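Local coordinates for glucose-6-phosphate isomerase (Chlamydia trachomatis D/UW-3/CX, PDB 6OTU), which catalyses the reversible isomerization of glucose-6-phosphate to fructose-6-phosphate and is seen here with glucose-6-phosphate bound, at residues N94-F99 with G488-D493; A125-H130 with W263-G268; F149-Q154 with D178-F183; A334-S339 with V401-F406. All blocks are in the same frame, centred on the assembly; numbering follows the deposited sequence.

Contact 1. Residues N94-F99 with G488-D493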
# COMPACT_ATOMS: atom_id res chain seq x y z
N ASN A 94 -16.13 3.66 24.19
CA ASN A 94 -16.75 3.39 22.89
C ASN A 94 -18.23 3.74 23.01
O ASN A 94 -19.06 2.89 23.31
CB ASN A 94 -16.52 1.93 22.50
CG ASN A 94 -17.18 1.55 21.21
OD1 ASN A 94 -17.70 2.40 20.49
ND2 ASN A 94 -17.13 0.26 20.88
N ARG A 95 -18.56 5.01 22.80
CA ARG A 95 -19.97 5.39 22.85
C ARG A 95 -20.17 6.77 22.25
O ARG A 95 -19.25 7.59 22.21
CB ARG A 95 -20.50 5.37 24.29
CG ARG A 95 -19.95 6.45 25.17
CD ARG A 95 -20.68 6.46 26.51
NE ARG A 95 -22.12 6.69 26.39
CZ ARG A 95 -22.74 7.74 26.91
NH1 ARG A 95 -22.05 8.65 27.60
NH2 ARG A 95 -24.06 7.88 26.76
N ILE A 96 -21.39 7.01 21.79
CA ILE A 96 -21.82 8.31 21.29
C ILE A 96 -22.98 8.78 22.17
O ILE A 96 -24.00 8.08 22.29
CB ILE A 96 -22.25 8.23 19.81
CG1 ILE A 96 -21.08 7.82 18.91
CG2 ILE A 96 -22.84 9.56 19.36
CD1 ILE A 96 -19.93 8.80 18.91
N GLU A 97 -22.81 9.94 22.80
CA GLU A 97 -23.84 10.43 23.70
C GLU A 97 -25.00 10.98 22.89
O GLU A 97 -24.81 11.59 21.83
CB GLU A 97 -23.29 11.51 24.63
N GLY A 98 -26.21 10.74 23.38
CA GLY A 98 -27.41 11.23 22.75
C GLY A 98 -28.05 10.28 21.76
O GLY A 98 -29.18 10.54 21.33
N PHE A 99 -27.37 9.19 21.40
CA PHE A 99 -27.80 8.36 20.28
C PHE A 99 -27.47 6.91 20.59
O PHE A 99 -26.67 6.61 21.48
CB PHE A 99 -27.14 8.83 18.96
CG PHE A 99 -27.58 10.21 18.53
CD1 PHE A 99 -28.80 10.40 17.87
CD2 PHE A 99 -26.79 11.33 18.83
CE1 PHE A 99 -29.22 11.67 17.49
CE2 PHE A 99 -27.21 12.61 18.46
CZ PHE A 99 -28.43 12.79 17.79
N GLY A 488 -11.70 14.46 19.85
CA GLY A 488 -12.98 14.25 20.51
C GLY A 488 -13.95 13.36 19.75
O GLY A 488 -15.16 13.53 19.90
N ILE A 489 -13.44 12.43 18.96
CA ILE A 489 -14.27 11.52 18.20
C ILE A 489 -14.25 10.15 18.88
O ILE A 489 -13.48 9.92 19.81
CB ILE A 489 -13.80 11.42 16.73
CG1 ILE A 489 -12.36 10.88 16.70
CG2 ILE A 489 -13.88 12.76 16.06
CD1 ILE A 489 -11.82 10.55 15.31
N ASN A 490 -15.09 9.24 18.41
CA ASN A 490 -15.09 7.87 18.92
C ASN A 490 -14.19 7.03 18.02
O ASN A 490 -14.58 6.64 16.90
CB ASN A 490 -16.50 7.30 19.02
CG ASN A 490 -16.51 5.84 19.52
OD1 ASN A 490 -15.49 5.31 19.94
ND2 ASN A 490 -17.69 5.19 19.45
N SER A 491 -12.98 6.74 18.50
CA SER A 491 -12.03 5.97 17.71
C SER A 491 -12.36 4.49 17.63
O SER A 491 -11.66 3.76 16.93
CB SER A 491 -10.61 6.11 18.30
OG SER A 491 -10.16 7.45 18.34
N PHE A 492 -13.38 3.99 18.34
CA PHE A 492 -13.43 2.56 18.61
C PHE A 492 -14.65 1.85 18.06
O PHE A 492 -14.81 0.65 18.31
CB PHE A 492 -13.30 2.33 20.13
CG PHE A 492 -12.12 3.03 20.73
CD1 PHE A 492 -10.81 2.61 20.43
CD2 PHE A 492 -12.30 4.13 21.56
CE1 PHE A 492 -9.71 3.28 20.96
CE2 PHE A 492 -11.19 4.81 22.10
CZ PHE A 492 -9.89 4.38 21.80
N ASP A 493 -15.50 2.53 17.28
CA ASP A 493 -16.52 1.83 16.50
C ASP A 493 -16.23 2.02 15.01
O ASP A 493 -15.19 2.57 14.61
CB ASP A 493 -17.93 2.29 16.91
CG ASP A 493 -18.17 3.77 16.67
OD1 ASP A 493 -17.21 4.49 16.26
OD2 ASP A 493 -19.33 4.21 16.90
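Asn94 and Phe492 bring the two backbones closest, with their CA atoms 5.5 Å apart. Both segments are irregular loops. Segment 94-99 follows helix 80-89. Segment 488-493 links helix 466-487 to helix 495-511. No backbone hydrogen bond joins them. Segment 488-493 holds an Asx turn, in which Asn490 OD1 accepts a hydrogen bond from the backbone N of Phe492 at 3.0 Å. That donor lies well above the carbonyl plane of Asn490.

The other end of the same amide reaches across. Asn490 ND2 donates to Asn94 OD1 at 3.0 Å, nearly straight at 173°, and the acceptor sits in the amide plane of Asn490. The two amide planes are turned 54° from each other. With CG anti to the backbone N (chi1 178°), the Asn490 side chain extends toward Asn94. One amide therefore shapes its own loop and ties it to the other. Asn94 ND2 is taken by Glu102.

Apolar contacts flank this bond. Asn94 CB meets Phe492 CB at 4.0 Å, while the Phe492 ring turns from Asn94 and carries Ser491 CB over one face. Beyond Arg95, Ile96 CD1 rests on Asn490 CB at 3.7 Å.

Asp493 comes from the far end of the loop. Its carboxylate forms a salt bridge with Lys359 and accepts a bond from Asn447 of the second subunit, so the contact borders the dimer interface. The Asp493 side chain is also about 8 Å from that of Glu355 of the glucose-6-phosphate pocket, the probable proton donor. Asp493 CB lies against the bonded oxygen, 3.6 Å from Asn94 OD1.

Contact 2. Residues A125-H130 with W263-G268. With G6Q (glucose-6-phosphate), chain E.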
# COMPACT_ATOMS: atom_id res chain seq x y z
N ALA A 125 -9.90 -5.62 34.92
CA ALA A 125 -9.32 -6.75 35.63
C ALA A 125 -9.84 -8.08 35.08
O ALA A 125 -9.09 -9.06 35.01
CB ALA A 125 -9.61 -6.65 37.13
N ALA A 126 -11.12 -8.13 34.72
CA ALA A 126 -11.68 -9.38 34.19
C ALA A 126 -11.02 -9.74 32.87
O ALA A 126 -10.68 -10.90 32.63
CB ALA A 126 -13.20 -9.27 34.04
N ILE A 127 -10.83 -8.74 31.99
CA ILE A 127 -10.17 -9.00 30.72
C ILE A 127 -8.73 -9.44 30.95
O ILE A 127 -8.20 -10.30 30.24
CB ILE A 127 -10.23 -7.75 29.81
CG1 ILE A 127 -11.67 -7.42 29.40
CG2 ILE A 127 -9.28 -7.91 28.60
CD1 ILE A 127 -12.24 -8.31 28.32
N ALA A 128 -8.06 -8.85 31.94
CA ALA A 128 -6.67 -9.22 32.17
C ALA A 128 -6.57 -10.66 32.66
O ALA A 128 -5.71 -11.41 32.20
CB ALA A 128 -6.02 -8.26 33.17
N ARG A 129 -7.44 -11.07 33.58
CA ARG A 129 -7.28 -12.44 34.06
C ARG A 129 -7.76 -13.45 33.03
O ARG A 129 -7.18 -14.53 32.94
CB ARG A 129 -7.99 -12.68 35.39
CG ARG A 129 -7.27 -13.82 36.10
CD ARG A 129 -8.05 -14.61 37.12
NE ARG A 129 -9.06 -13.83 37.79
CZ ARG A 129 -10.36 -13.97 37.58
NH1 ARG A 129 -11.21 -13.23 38.25
NH2 ARG A 129 -10.80 -14.86 36.69
N HIS A 130 -8.77 -13.11 32.23
CA HIS A 130 -9.17 -14.05 31.19
C HIS A 130 -8.10 -14.17 30.11
O HIS A 130 -7.87 -15.27 29.59
CB HIS A 130 -10.51 -13.63 30.60
CG HIS A 130 -11.64 -13.80 31.56
ND1 HIS A 130 -12.66 -12.88 31.69
CD2 HIS A 130 -11.89 -14.77 32.47
CE1 HIS A 130 -13.49 -13.29 32.62
NE2 HIS A 130 -13.05 -14.43 33.11
N TRP A 263 -13.02 -10.82 23.59
CA TRP A 263 -14.26 -10.31 24.19
C TRP A 263 -14.71 -9.06 23.44
O TRP A 263 -14.01 -8.56 22.55
CB TRP A 263 -14.05 -10.05 25.70
CG TRP A 263 -13.58 -11.31 26.36
CD1 TRP A 263 -14.36 -12.29 26.90
CD2 TRP A 263 -12.23 -11.78 26.44
NE1 TRP A 263 -13.57 -13.33 27.34
CE2 TRP A 263 -12.26 -13.04 27.07
CE3 TRP A 263 -10.99 -11.26 26.05
CZ2 TRP A 263 -11.11 -13.78 27.32
CZ3 TRP A 263 -9.85 -12.00 26.29
CH2 TRP A 263 -9.92 -13.24 26.93
N ASP A 264 -15.90 -8.57 23.80
CA ASP A 264 -16.55 -7.50 23.03
C ASP A 264 -15.78 -6.18 23.10
O ASP A 264 -15.81 -5.41 22.13
CB ASP A 264 -17.98 -7.29 23.52
CG ASP A 264 -18.96 -8.20 22.81
OD1 ASP A 264 -18.51 -8.93 21.91
OD2 ASP A 264 -20.16 -8.19 23.16
N SER A 265 -15.09 -5.92 24.20
CA SER A 265 -14.32 -4.71 24.39
C SER A 265 -12.93 -4.77 23.75
O SER A 265 -12.11 -3.87 24.01
CB SER A 265 -14.15 -4.46 25.88
OG SER A 265 -13.52 -5.58 26.44
N ILE A 266 -12.64 -5.81 22.97
CA ILE A 266 -11.39 -5.96 22.25
C ILE A 266 -11.68 -5.63 20.79
O ILE A 266 -12.23 -6.47 20.06
CB ILE A 266 -10.80 -7.37 22.39
CG1 ILE A 266 -10.66 -7.80 23.86
CG2 ILE A 266 -9.45 -7.47 21.65
CD1 ILE A 266 -9.94 -6.79 24.77
N GLY A 267 -11.34 -4.42 20.36
CA GLY A 267 -11.58 -4.04 18.98
C GLY A 267 -10.73 -4.85 18.01
O GLY A 267 -9.55 -5.14 18.28
N GLY A 268 -11.34 -5.23 16.88
CA GLY A 268 -10.64 -6.06 15.90
C GLY A 268 -9.30 -5.50 15.46
O GLY A 268 -8.30 -6.22 15.43
C1 G6Q E . -12.00 -4.18 13.08
C2 G6Q E . -13.18 -4.13 12.10
C3 G6Q E . -13.11 -5.18 11.00
C4 G6Q E . -13.35 -6.61 11.49
C5 G6Q E . -13.62 -7.56 10.32
C6 G6Q E . -13.67 -9.01 10.75
O1 G6Q E . -12.02 -3.50 14.05
O2 G6Q E . -14.41 -4.25 12.80
O3 G6Q E . -11.85 -5.11 10.34
O4 G6Q E . -12.21 -7.08 12.21
O5 G6Q E . -14.84 -7.18 9.69
O6 G6Q E . -14.69 -9.12 11.79
P G6Q E . -14.83 -10.51 12.61
O1P G6Q E . -13.53 -10.71 13.36
O2P G6Q E . -16.02 -10.27 13.54
O3P G6Q E . -15.10 -11.60 11.59
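Ile127 CD1 packs between Trp263 CB and Ser265 OG, side chains of a type I beta turn from Trp263 to Ile266. It is 3.6 Å from Trp263 CB and equally close to Ser265 OG. The turn follows strand 258-262, an edge strand of the parallel sheet, and helix 122-148 packs against the turn. Ile127 CG1 lies beside the backbone N (chi1 -65°), which carries CD1 to Trp263. The other branch, Ile127 CG2, meets Ile266 CD1 at 4.0 Å.

One helical turn on, His130 CB presses on the six-membered part of the indole, 3.3 Å from Trp263 CZ2. The approach is oblique. The imidazole swings off to one side, and although its plane is only 28° from that of the indole five-membered ring, the two barely overlap.

No hydrogen bond crosses the contact. The turn is closed by Ile266 N donating to Trp263 O at 3.1 Å. Trp263 NE1 is hydrogen-bonded to Gln246 OE1, just past strand 240-245, which holds the rotation of the indole. Lys211 NZ binds the carbonyls of Asp264 and Ile266 and so braces the turn.

Lys211 and Gly268 both belong to the glucose-6-phosphate pocket. From its contact with the helix the loop continues to the sugar, where Gly268 N lies 3.4 Å from O1 of the ligand.

Contact 3. Residues F149-Q154 with D178-F183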
# COMPACT_ATOMS: atom_id res chain seq x y z
N PHE A 149 1.57 -30.46 13.53
CA PHE A 149 1.32 -29.73 12.29
C PHE A 149 2.54 -28.92 11.86
O PHE A 149 3.23 -28.31 12.68
CB PHE A 149 0.14 -28.77 12.45
CG PHE A 149 -1.09 -29.41 13.03
CD1 PHE A 149 -1.99 -30.08 12.21
CD2 PHE A 149 -1.36 -29.33 14.38
CE1 PHE A 149 -3.14 -30.66 12.74
CE2 PHE A 149 -2.50 -29.91 14.91
CZ PHE A 149 -3.39 -30.58 14.10
N SER A 150 2.78 -28.91 10.55
CA SER A 150 3.81 -28.09 9.93
C SER A 150 3.26 -26.79 9.37
O SER A 150 4.05 -25.88 9.07
CB SER A 150 4.48 -28.89 8.81
OG SER A 150 3.51 -29.24 7.85
N THR A 151 1.95 -26.66 9.25
CA THR A 151 1.30 -25.63 8.44
C THR A 151 0.10 -25.05 9.17
O THR A 151 -0.75 -25.80 9.66
CB THR A 151 0.84 -26.25 7.11
OG1 THR A 151 1.98 -26.82 6.45
CG2 THR A 151 0.20 -25.21 6.21
N LEU A 152 0.02 -23.72 9.23
CA LEU A 152 -1.13 -23.04 9.82
C LEU A 152 -1.74 -22.11 8.78
O LEU A 152 -1.03 -21.35 8.12
CB LEU A 152 -0.73 -22.26 11.09
CG LEU A 152 -1.90 -21.66 11.89
CD1 LEU A 152 -1.61 -21.70 13.36
CD2 LEU A 152 -2.23 -20.23 11.46
N VAL A 153 -3.07 -22.14 8.67
CA VAL A 153 -3.82 -21.29 7.74
C VAL A 153 -4.80 -20.45 8.55
O VAL A 153 -5.75 -20.98 9.13
CB VAL A 153 -4.57 -22.10 6.68
CG1 VAL A 153 -5.40 -21.16 5.80
CG2 VAL A 153 -3.59 -22.91 5.84
N GLN A 154 -4.58 -19.14 8.59
CA GLN A 154 -5.49 -18.25 9.30
C GLN A 154 -6.57 -17.77 8.33
O GLN A 154 -6.26 -17.10 7.34
CB GLN A 154 -4.76 -17.06 9.90
CG GLN A 154 -5.66 -16.13 10.69
CD GLN A 154 -5.05 -15.68 12.01
OE1 GLN A 154 -4.35 -16.44 12.69
NE2 GLN A 154 -5.34 -14.43 12.39
N ASP A 178 10.20 -23.67 11.29
CA ASP A 178 9.95 -24.43 10.07
C ASP A 178 8.46 -24.48 9.71
O ASP A 178 8.08 -25.22 8.80
CB ASP A 178 10.52 -25.85 10.19
CG ASP A 178 10.02 -26.60 11.44
OD1 ASP A 178 9.41 -25.98 12.34
OD2 ASP A 178 10.24 -27.83 11.51
N LYS A 179 7.62 -23.73 10.41
CA LYS A 179 6.19 -23.69 10.12
C LYS A 179 5.92 -22.89 8.86
O LYS A 179 6.56 -21.86 8.61
CB LYS A 179 5.41 -23.08 11.28
CG LYS A 179 5.63 -23.78 12.60
CD LYS A 179 5.50 -25.30 12.44
CE LYS A 179 5.66 -26.00 13.79
NZ LYS A 179 5.55 -27.49 13.71
N ARG A 180 4.97 -23.37 8.07
CA ARG A 180 4.48 -22.63 6.92
C ARG A 180 3.14 -22.00 7.28
O ARG A 180 2.25 -22.68 7.82
CB ARG A 180 4.34 -23.56 5.72
CG ARG A 180 5.52 -24.49 5.51
CD ARG A 180 5.18 -25.50 4.43
NE ARG A 180 5.17 -24.90 3.09
CZ ARG A 180 4.31 -25.22 2.13
NH1 ARG A 180 3.36 -26.12 2.36
NH2 ARG A 180 4.39 -24.64 0.94
N ILE A 181 3.00 -20.70 6.98
CA ILE A 181 1.92 -19.87 7.51
C ILE A 181 1.25 -19.15 6.34
O ILE A 181 1.93 -18.51 5.53
CB ILE A 181 2.44 -18.86 8.55
CG1 ILE A 181 3.30 -19.57 9.61
CG2 ILE A 181 1.30 -18.10 9.20
CD1 ILE A 181 2.53 -20.51 10.50
N PHE A 182 -0.07 -19.27 6.27
CA PHE A 182 -0.85 -18.65 5.20
C PHE A 182 -2.03 -17.90 5.80
O PHE A 182 -2.50 -18.20 6.90
CB PHE A 182 -1.37 -19.70 4.20
CG PHE A 182 -0.28 -20.50 3.55
CD1 PHE A 182 0.20 -21.66 4.14
CD2 PHE A 182 0.27 -20.08 2.35
CE1 PHE A 182 1.22 -22.38 3.55
CE2 PHE A 182 1.29 -20.80 1.74
CZ PHE A 182 1.77 -21.95 2.34
N PHE A 183 -2.50 -16.90 5.05
CA PHE A 183 -3.68 -16.13 5.43
C PHE A 183 -4.68 -16.18 4.28
O PHE A 183 -4.34 -15.80 3.16
CB PHE A 183 -3.34 -14.68 5.77
CG PHE A 183 -2.36 -14.56 6.89
CD1 PHE A 183 -1.00 -14.65 6.66
CD2 PHE A 183 -2.81 -14.37 8.20
CE1 PHE A 183 -0.10 -14.55 7.71
CE2 PHE A 183 -1.91 -14.26 9.25
CZ PHE A 183 -0.55 -14.35 9.00
O HOH W 1 1.87 -27.99 3.82
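Phe149 O receives Lys179 NZ at 2.7 Å, the shortest polar bond between these segments. The ammonium also donates to the carbonyl of Arg146, so it links two carbonyls at the end of helix 122-148. The Lys179 chain bends at chi2 (-47°) and then runs extended to reach them. Its CD passes 3.7 Å from Ser150 O.

Strands 151-154 and 180-183 run parallel, their axes 14° apart. Thr151 pairs with Arg180, and the pairing continues in step to Gln154 with Phe183. The ladder begins with Arg180 N donating to Ser150 O. Arg180 O then accepts from Leu152 N at 2.8 Å. Phe182 repeats this pattern, with its N bound to Leu152 O and its O to Gln154 N.

On the face with Thr151, Val153, Arg180 and Phe182, the Thr151 and Arg180 side chains run alongside each other. A water is 2.9 Å from Thr151 OG1 and bonds weakly to Arg180 NH1, which also donates to the carbonyl of Glu198. Phe182 CZ lies over one face of the guanidinium, toward its rim. Thr151 CG2 touches the edge of the same phenyl ring, 4.0 Å from Phe182 CE1.

On the other face Leu152 CB meets Ile181 CD1 at 3.7 Å. Gln154 CB lies obliquely against the Phe183 ring, 3.7 Å from its CD2. Gln154 NE2 is held by the carbonyl of Ser160, a residue of the sugar-phosphate pocket. Helix 162-172 joins the strands along this face, making a beta-alpha-beta crossover of the parallel sheet, as in the SIS fold.

Contact 4. Residues A334-S339 with V401-F406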
# COMPACT_ATOMS: atom_id res chain seq x y z
N ALA A 334 2.72 9.36 5.08
CA ALA A 334 3.42 8.18 4.58
C ALA A 334 4.25 7.55 5.69
O ALA A 334 5.13 8.21 6.28
CB ALA A 334 4.33 8.54 3.41
N VAL A 335 4.01 6.28 5.96
CA VAL A 335 4.82 5.50 6.90
C VAL A 335 5.83 4.69 6.09
O VAL A 335 5.44 3.88 5.24
CB VAL A 335 3.94 4.60 7.78
CG1 VAL A 335 4.75 4.00 8.91
CG2 VAL A 335 2.73 5.39 8.34
N ILE A 336 7.12 4.91 6.35
CA ILE A 336 8.18 4.37 5.49
C ILE A 336 9.13 3.50 6.31
O ILE A 336 10.12 4.02 6.84
CB ILE A 336 8.96 5.50 4.79
CG1 ILE A 336 8.01 6.42 4.00
CG2 ILE A 336 10.06 4.93 3.90
CD1 ILE A 336 7.25 5.72 2.85
N PRO A 337 8.88 2.20 6.44
CA PRO A 337 9.82 1.35 7.21
C PRO A 337 11.02 0.91 6.37
O PRO A 337 10.88 0.40 5.25
CB PRO A 337 8.95 0.14 7.62
CG PRO A 337 7.49 0.44 7.06
CD PRO A 337 7.66 1.49 6.00
N TYR A 338 12.23 1.15 6.89
CA TYR A 338 13.46 0.66 6.26
C TYR A 338 13.76 -0.72 6.83
O TYR A 338 14.72 -0.94 7.57
CB TYR A 338 14.62 1.64 6.47
CG TYR A 338 14.62 2.77 5.45
CD1 TYR A 338 13.56 3.66 5.40
CD2 TYR A 338 15.66 2.92 4.52
CE1 TYR A 338 13.53 4.68 4.48
CE2 TYR A 338 15.63 3.95 3.58
CZ TYR A 338 14.56 4.83 3.57
OH TYR A 338 14.48 5.87 2.65
N SER A 339 12.88 -1.66 6.48
CA SER A 339 12.77 -2.93 7.20
C SER A 339 11.95 -3.94 6.42
O SER A 339 10.73 -3.78 6.31
CB SER A 339 12.13 -2.71 8.58
OG SER A 339 12.15 -3.90 9.34
N VAL A 401 6.22 12.42 6.43
CA VAL A 401 6.73 11.05 6.45
C VAL A 401 7.07 10.64 7.88
O VAL A 401 7.63 11.43 8.65
CB VAL A 401 7.97 10.88 5.54
CG1 VAL A 401 8.74 9.60 5.87
CG2 VAL A 401 7.57 10.86 4.10
N GLU A 402 6.75 9.40 8.21
CA GLU A 402 7.20 8.72 9.41
C GLU A 402 8.18 7.63 8.99
O GLU A 402 7.76 6.58 8.49
CB GLU A 402 6.02 8.16 10.20
CG GLU A 402 5.05 9.24 10.71
CD GLU A 402 3.83 8.67 11.44
OE1 GLU A 402 3.42 7.52 11.17
OE2 GLU A 402 3.28 9.38 12.30
N PHE A 403 9.47 7.87 9.18
CA PHE A 403 10.49 6.87 8.88
C PHE A 403 10.62 5.90 10.03
O PHE A 403 10.65 6.30 11.20
CB PHE A 403 11.86 7.52 8.64
CG PHE A 403 11.98 8.26 7.35
CD1 PHE A 403 11.98 7.57 6.14
CD2 PHE A 403 12.06 9.64 7.33
CE1 PHE A 403 12.08 8.26 4.93
CE2 PHE A 403 12.17 10.34 6.13
CZ PHE A 403 12.18 9.64 4.92
N ILE A 404 10.75 4.61 9.71
CA ILE A 404 11.03 3.61 10.73
C ILE A 404 12.26 2.83 10.32
O ILE A 404 12.31 2.29 9.21
CB ILE A 404 9.84 2.65 10.94
CG1 ILE A 404 8.55 3.45 11.14
CG2 ILE A 404 10.13 1.71 12.12
CD1 ILE A 404 7.35 2.63 11.60
N GLY A 405 13.24 2.73 11.22
CA GLY A 405 14.48 2.05 10.90
C GLY A 405 15.12 1.35 12.08
O GLY A 405 14.71 1.49 13.24
N PHE A 406 16.15 0.56 11.75
CA PHE A 406 16.87 -0.22 12.74
C PHE A 406 18.36 -0.14 12.46
O PHE A 406 18.79 0.06 11.31
CB PHE A 406 16.39 -1.68 12.76
CG PHE A 406 14.90 -1.79 12.93
CD1 PHE A 406 14.33 -1.78 14.19
CD2 PHE A 406 14.07 -1.82 11.81
CE1 PHE A 406 12.95 -1.85 14.35
CE2 PHE A 406 12.69 -1.89 11.97
CZ PHE A 406 12.13 -1.90 13.25
O HOH W 2 16.97 0.66 8.86
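Two neighbouring parallel strands of the mixed sheet, 332-337 and 401-406, form this buried contact. Their axes are 4.5 Å apart and 14° from parallel, with Ala334 paired to Val401 and Pro337 to Ile404. Glu402 is bonded through both its backbone N and its backbone O: the N donates to Ala334 O, and the O accepts from Ile336 N at 175°. Ile404 N then binds Ile336 O from above the carbonyl plane. Tyr338 N closes the ladder on Ile404 O at 2.6 Å.

Tyr338 is also the centre of an inverse gamma turn. A water 3.0 Å from Tyr338 O accepts from Phe406 N.

One face carries Ala334, Ile336, Val401 and Phe403. Val401 CG1 sits over the centre of the Phe403 ring, 3.4 Å above its plane, and also touches Ile336 CG1. The Tyr338 and Phe403 side chains are neighbours on this side. Their rings are inclined at 62°, with Tyr338 CE1 3.7 Å from Phe403 CD1. Helix 422-439 packs on these two rings, and Tyr338 OH bonds to Gln385.

On the opposite face Val335 CG1 meets Ile404 CD1 at 4.0 Å. The Glu402 chain, extended beyond CG (chi2 177°), brings OE1 within 3.6 Å of Val335 CG2. Its carboxylate bonds to Tyr476 and forms a salt bridge with Lys479, both on helix 466-487. Further along, Ser339 OG approaches the Phe406 ring obliquely, 3.4 Å from Phe406 CE2. The whole is an inner parallel pair of a mixed beta-sheet packed between helices, as in the alpha/beta SIS fold.

In the fold
Contact 1 closes the longest loop, and the other three are nested within it. Contact 3 is in turn nested within contact 2, and contact 4 follows both in series. Contact 3 lies in the five-stranded parallel sheet and contact 2 at its border, where the loop after edge strand 258-262 meets helix 122-148. That helix leads directly into strand 151-155. Contact 4 lies in the mixed sheet, its centre about 28 Å from that of contact 3. Contacts 1 and 2 approach to about 6 Å between nearest atoms. Helix 466-487 packs against contact 4 and leads into contact 1. Glucose-6-phosphate lies by contact 2 and is also bonded by His386 of the second subunit, so the site is shared between subunits.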